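ABC transporter substrate binding protein (Ribose) (Agrobacterium vitis S4, PDB 4WT7) probably binds a sugar or sugar alcohol for uptake by an ABC transporter, and is seen here holding D-allitol. Local coordinates at residues H44-Q49 with Q94-L99. Numbering follows the deposited sequence.
With X9X (D-allitol), chain C.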
ATOM      1  N   HIS A  44       1.698   9.704   4.116  1.00 14.36           N
ATOM      2  CA  HIS A  44       1.084   9.909   2.808  1.00 12.12           C
ATOM      3  C   HIS A  44      -0.324   9.360   2.758  1.00 11.58           C
ATOM      4  O   HIS A  44      -0.810   8.800   3.731  1.00 10.99           O
ATOM      5  CB  HIS A  44       1.917   9.260   1.710  1.00 14.44           C
ATOM      6  CG  HIS A  44       2.019   7.776   1.826  1.00 11.81           C
ATOM      7  ND1 HIS A  44       2.918   7.163   2.679  1.00 11.25           N
ATOM      8  CD2 HIS A  44       1.380   6.772   1.184  1.00 10.81           C
ATOM      9  CE1 HIS A  44       2.804   5.849   2.567  1.00 10.57           C
ATOM     10  NE2 HIS A  44       1.886   5.590   1.657  1.00 10.38           N
ATOM     11  N   PHE A  45      -0.940   9.486   1.590  1.00 11.87           N
ATOM     12  CA  PHE A  45      -2.393   9.356   1.421  1.00  9.93           C
ATOM     13  C   PHE A  45      -2.975   8.074   1.981  1.00  9.64           C
ATOM     14  O   PHE A  45      -3.891   8.113   2.799  1.00  9.65           O
ATOM     15  CB  PHE A  45      -2.734   9.450  -0.063  1.00 10.47           C
ATOM     16  CG  PHE A  45      -4.159   9.176  -0.376  1.00  9.96           C
ATOM     17  CD1 PHE A  45      -5.143  10.126  -0.100  1.00 11.56           C
ATOM     18  CD2 PHE A  45      -4.525   7.983  -0.972  1.00  9.32           C
ATOM     19  CE1 PHE A  45      -6.474   9.867  -0.429  1.00 11.66           C
ATOM     20  CE2 PHE A  45      -5.844   7.724  -1.299  1.00 12.72           C
ATOM     21  CZ  PHE A  45      -6.819   8.656  -1.018  1.00  9.63           C
ATOM     22  N   PHE A  46      -2.457   6.937   1.547  1.00  9.46           N
ATOM     23  CA  PHE A  46      -3.061   5.674   1.927  1.00  9.29           C
ATOM     24  C   PHE A  46      -3.050   5.537   3.460  1.00  9.80           C
ATOM     25  O   PHE A  46      -4.092   5.236   4.098  1.00  9.88           O
ATOM     26  CB  PHE A  46      -2.329   4.514   1.267  1.00 10.00           C
ATOM     27  CG  PHE A  46      -2.887   3.173   1.620  1.00 11.22           C
ATOM     28  CD1 PHE A  46      -2.484   2.525   2.767  1.00  9.45           C
ATOM     29  CD2 PHE A  46      -3.808   2.557   0.796  1.00 10.42           C
ATOM     30  CE1 PHE A  46      -2.990   1.291   3.093  1.00  8.87           C
ATOM     31  CE2 PHE A  46      -4.326   1.317   1.114  1.00  9.26           C
ATOM     32  CZ  PHE A  46      -3.922   0.686   2.268  1.00 10.69           C
ATOM     33  N   ASP A  47      -1.892   5.794   4.056  1.00  8.93           N
ATOM     34  CA  ASP A  47      -1.705   5.532   5.468  1.00  8.94           C
ATOM     35  C   ASP A  47      -2.545   6.451   6.340  1.00 10.62           C
ATOM     36  O   ASP A  47      -3.161   5.999   7.294  1.00  9.41           O
ATOM     37  CB  ASP A  47      -0.232   5.682   5.861  1.00  9.04           C
ATOM     38  CG  ASP A  47       0.684   4.769   5.091  1.00  8.97           C
ATOM     39  OD1 ASP A  47       0.251   4.074   4.139  1.00 10.68           O
ATOM     40  OD2 ASP A  47       1.883   4.756   5.441  1.00 11.57           O
ATOM     41  N   LEU A  48      -2.522   7.747   6.029  1.00  9.62           N
ATOM     42  CA  LEU A  48      -3.315   8.732   6.749  1.00  9.32           C
ATOM     43  C   LEU A  48      -4.810   8.390   6.684  1.00  9.23           C
ATOM     44  O   LEU A  48      -5.493   8.383   7.688  1.00  9.26           O
ATOM     45  CB  LEU A  48      -3.082  10.144   6.165  1.00  9.50           C
ATOM     46  CG  LEU A  48      -3.795  11.249   6.936  1.00  9.67           C
ATOM     47  CD1 LEU A  48      -3.472  11.177   8.396  1.00 11.23           C
ATOM     48  CD2 LEU A  48      -3.450  12.638   6.381  1.00 11.90           C
ATOM     49  N   GLN A  49      -5.298   8.089   5.492  1.00 10.61           N
ATOM     50  CA  GLN A  49      -6.715   7.733   5.295  1.00 10.52           C
ATOM     51  C   GLN A  49      -7.204   6.516   6.120  1.00 10.41           C
ATOM     52  O   GLN A  49      -8.248   6.543   6.769  1.00 10.44           O
ATOM     53  CB  GLN A  49      -6.926   7.433   3.829  1.00 11.70           C
ATOM     54  CG  GLN A  49      -6.803   8.641   2.930  1.00 14.07           C
ATOM     55  CD  GLN A  49      -8.050   9.493   2.993  1.00 15.95           C
ATOM     56  OE1 GLN A  49      -9.170   9.026   2.700  1.00 15.98           O
ATOM     57  NE2 GLN A  49      -7.879  10.718   3.441  1.00 15.96           N
ATOM     58  N   GLN A  94      -3.299  -3.326  13.768  1.00  8.54           N
ATOM     59  CA  GLN A  94      -2.016  -2.843  13.270  1.00  8.54           C
ATOM     60  C   GLN A  94      -2.085  -2.579  11.786  1.00  8.45           C
ATOM     61  O   GLN A  94      -2.454  -3.443  10.989  1.00  8.33           O
ATOM     62  CB  GLN A  94      -0.901  -3.851  13.581  1.00  8.50           C
ATOM     63  CG  GLN A  94       0.428  -3.551  12.910  1.00  8.50           C
ATOM     64  CD  GLN A  94       0.978  -2.221  13.357  1.00  8.65           C
ATOM     65  OE1 GLN A  94       0.834  -1.835  14.529  1.00  8.78           O
ATOM     66  NE2 GLN A  94       1.623  -1.513  12.447  1.00  8.67           N
ATOM     67  N   LEU A  95      -1.708  -1.369  11.427  1.00  8.52           N
ATOM     68  CA  LEU A  95      -1.757  -0.917  10.044  1.00  8.48           C
ATOM     69  C   LEU A  95      -0.334  -0.830   9.450  1.00  8.49           C
ATOM     70  O   LEU A  95       0.484  -0.005   9.866  1.00  8.62           O
ATOM     71  CB  LEU A  95      -2.466   0.448   9.962  1.00  8.58           C
ATOM     72  CG  LEU A  95      -2.364   1.209   8.641  1.00  8.58           C
ATOM     73  CD1 LEU A  95      -3.027   0.440   7.518  1.00  8.45           C
ATOM     74  CD2 LEU A  95      -2.982   2.580   8.776  1.00  8.71           C
ATOM     75  N   LEU A  96      -0.081  -1.673   8.456  1.00  8.39           N
ATOM     76  CA  LEU A  96       1.169  -1.674   7.714  1.00  8.41           C
ATOM     77  C   LEU A  96       2.349  -1.998   8.618  1.00  8.47           C
ATOM     78  O   LEU A  96       2.192  -2.420   9.780  1.00  8.47           O
ATOM     79  CB  LEU A  96       1.348  -0.348   6.935  1.00  8.51           C
ATOM     80  CG  LEU A  96       0.442  -0.267   5.697  1.00  8.45           C
ATOM     81  CD1 LEU A  96       0.287   1.160   5.081  1.00  8.56           C
ATOM     82  CD2 LEU A  96       0.923  -1.261   4.665  1.00  8.38           C
ATOM     83  N   GLY A  97       3.533  -1.836   8.066  1.00 10.69           N
ATOM     84  CA  GLY A  97       4.734  -2.203   8.763  1.00  9.03           C
ATOM     85  C   GLY A  97       5.345  -3.422   8.112  1.00 12.42           C
ATOM     86  O   GLY A  97       4.657  -4.202   7.407  1.00 12.14           O
ATOM     87  N   THR A  98       6.649  -3.584   8.343  1.00  8.60           N
ATOM     88  CA  THR A  98       7.378  -4.719   7.857  1.00  8.56           C
ATOM     89  C   THR A  98       7.060  -5.915   8.746  1.00  8.57           C
ATOM     90  O   THR A  98       7.261  -5.830   9.957  1.00  8.93           O
ATOM     91  CB  THR A  98       8.879  -4.475   7.979  1.00  9.33           C
ATOM     92  OG1 THR A  98       9.231  -3.320   7.213  1.00 11.61           O
ATOM     93  CG2 THR A  98       9.619  -5.664   7.481  1.00  8.68           C
ATOM     94  N   LEU A  99       6.619  -7.011   8.133  1.00  8.37           N
ATOM     95  CA  LEU A  99       6.099  -8.151   8.858  1.00  8.28           C
ATOM     96  C   LEU A  99       7.084  -8.682   9.885  1.00  9.62           C
ATOM     97  O   LEU A  99       6.705  -8.889  11.028  1.00  8.34           O
ATOM     98  CB  LEU A  99       5.675  -9.255   7.889  1.00  8.18           C
ATOM     99  CG  LEU A  99       5.136 -10.501   8.584  1.00  8.29           C
ATOM    100  CD1 LEU A  99       3.865 -10.189   9.383  1.00  9.62           C
ATOM    101  CD2 LEU A  99       4.860 -11.610   7.587  1.00 11.42           C
TER
HETATM  102  OAA X9X C 401       4.391   0.088   2.677  1.00 12.22           O
HETATM  103  CAG X9X C 401       4.321   1.120   1.760  1.00  5.73           C
HETATM  104  CAI X9X C 401       3.037   1.337   1.028  1.00  5.41           C
HETATM  105  OAC X9X C 401       2.796   0.328   0.077  1.00  9.79           O
HETATM  106  CAK X9X C 401       1.901   1.569   1.980  1.00  1.73           C
HETATM  107  OAE X9X C 401       2.316   2.585   2.809  1.00 10.31           O
HETATM  108  CAL X9X C 401       0.654   2.088   1.260  1.00 12.27           C
HETATM  109  OAF X9X C 401       0.930   3.236   0.535  1.00  9.48           O
HETATM  110  CAJ X9X C 401      -0.126   1.089   0.430  1.00  8.59           C
HETATM  111  OAD X9X C 401       0.395   0.880  -0.837  1.00 10.55           O
HETATM  112  CAH X9X C 401      -0.413  -0.240   1.098  1.00  7.04           C
HETATM  113  OAB X9X C 401      -1.599  -0.882   0.682  1.00 10.03           O
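One face of the F46 ring carries D-allitol, whose OAB lies 3.2 Å above the ring plane toward the rim, while OD1 of D47 sits at the ring's edge and CD1 of L96 approaches obliquely, 3.8 Å from F46 CE1. With CG anti to the backbone N (chi1 180°), F46 carries its ring from the first turn of helix 45-60 against the ligand's carbon chain; a flat apolar ring suits the C-H surface of a polyol. H44, just before that helix, meets the ligand edge-on: NE2 gives OAF a nearly straight hydrogen bond of 2.8 Å (167°), and OAE also lies in the ring plane.

D47 accepts a hydrogen bond from ligand OAE on OD1 at 2.9 Å; OD2 forms a salt bridge with R72, another pocket residue, which probably steadies the carboxylate. The side chains of D47 and L96 cross at about a right angle, bringing L96 CD1 close to both OD1 and OAE. Branched and apolar, L96 packs against the acid and the ligand without competing for the acid's hydrogen bonds. One residue earlier, L95 CD2 packs 3.7 Å from D47 O, fitting strand 91-95 against the helix.

Residues just after a strand and at a helix start thus line the sugar cleft between the two alpha/beta lobes of a periplasmic binding protein, where D120, D251, Q273 and R170 also hydrogen-bond the ligand.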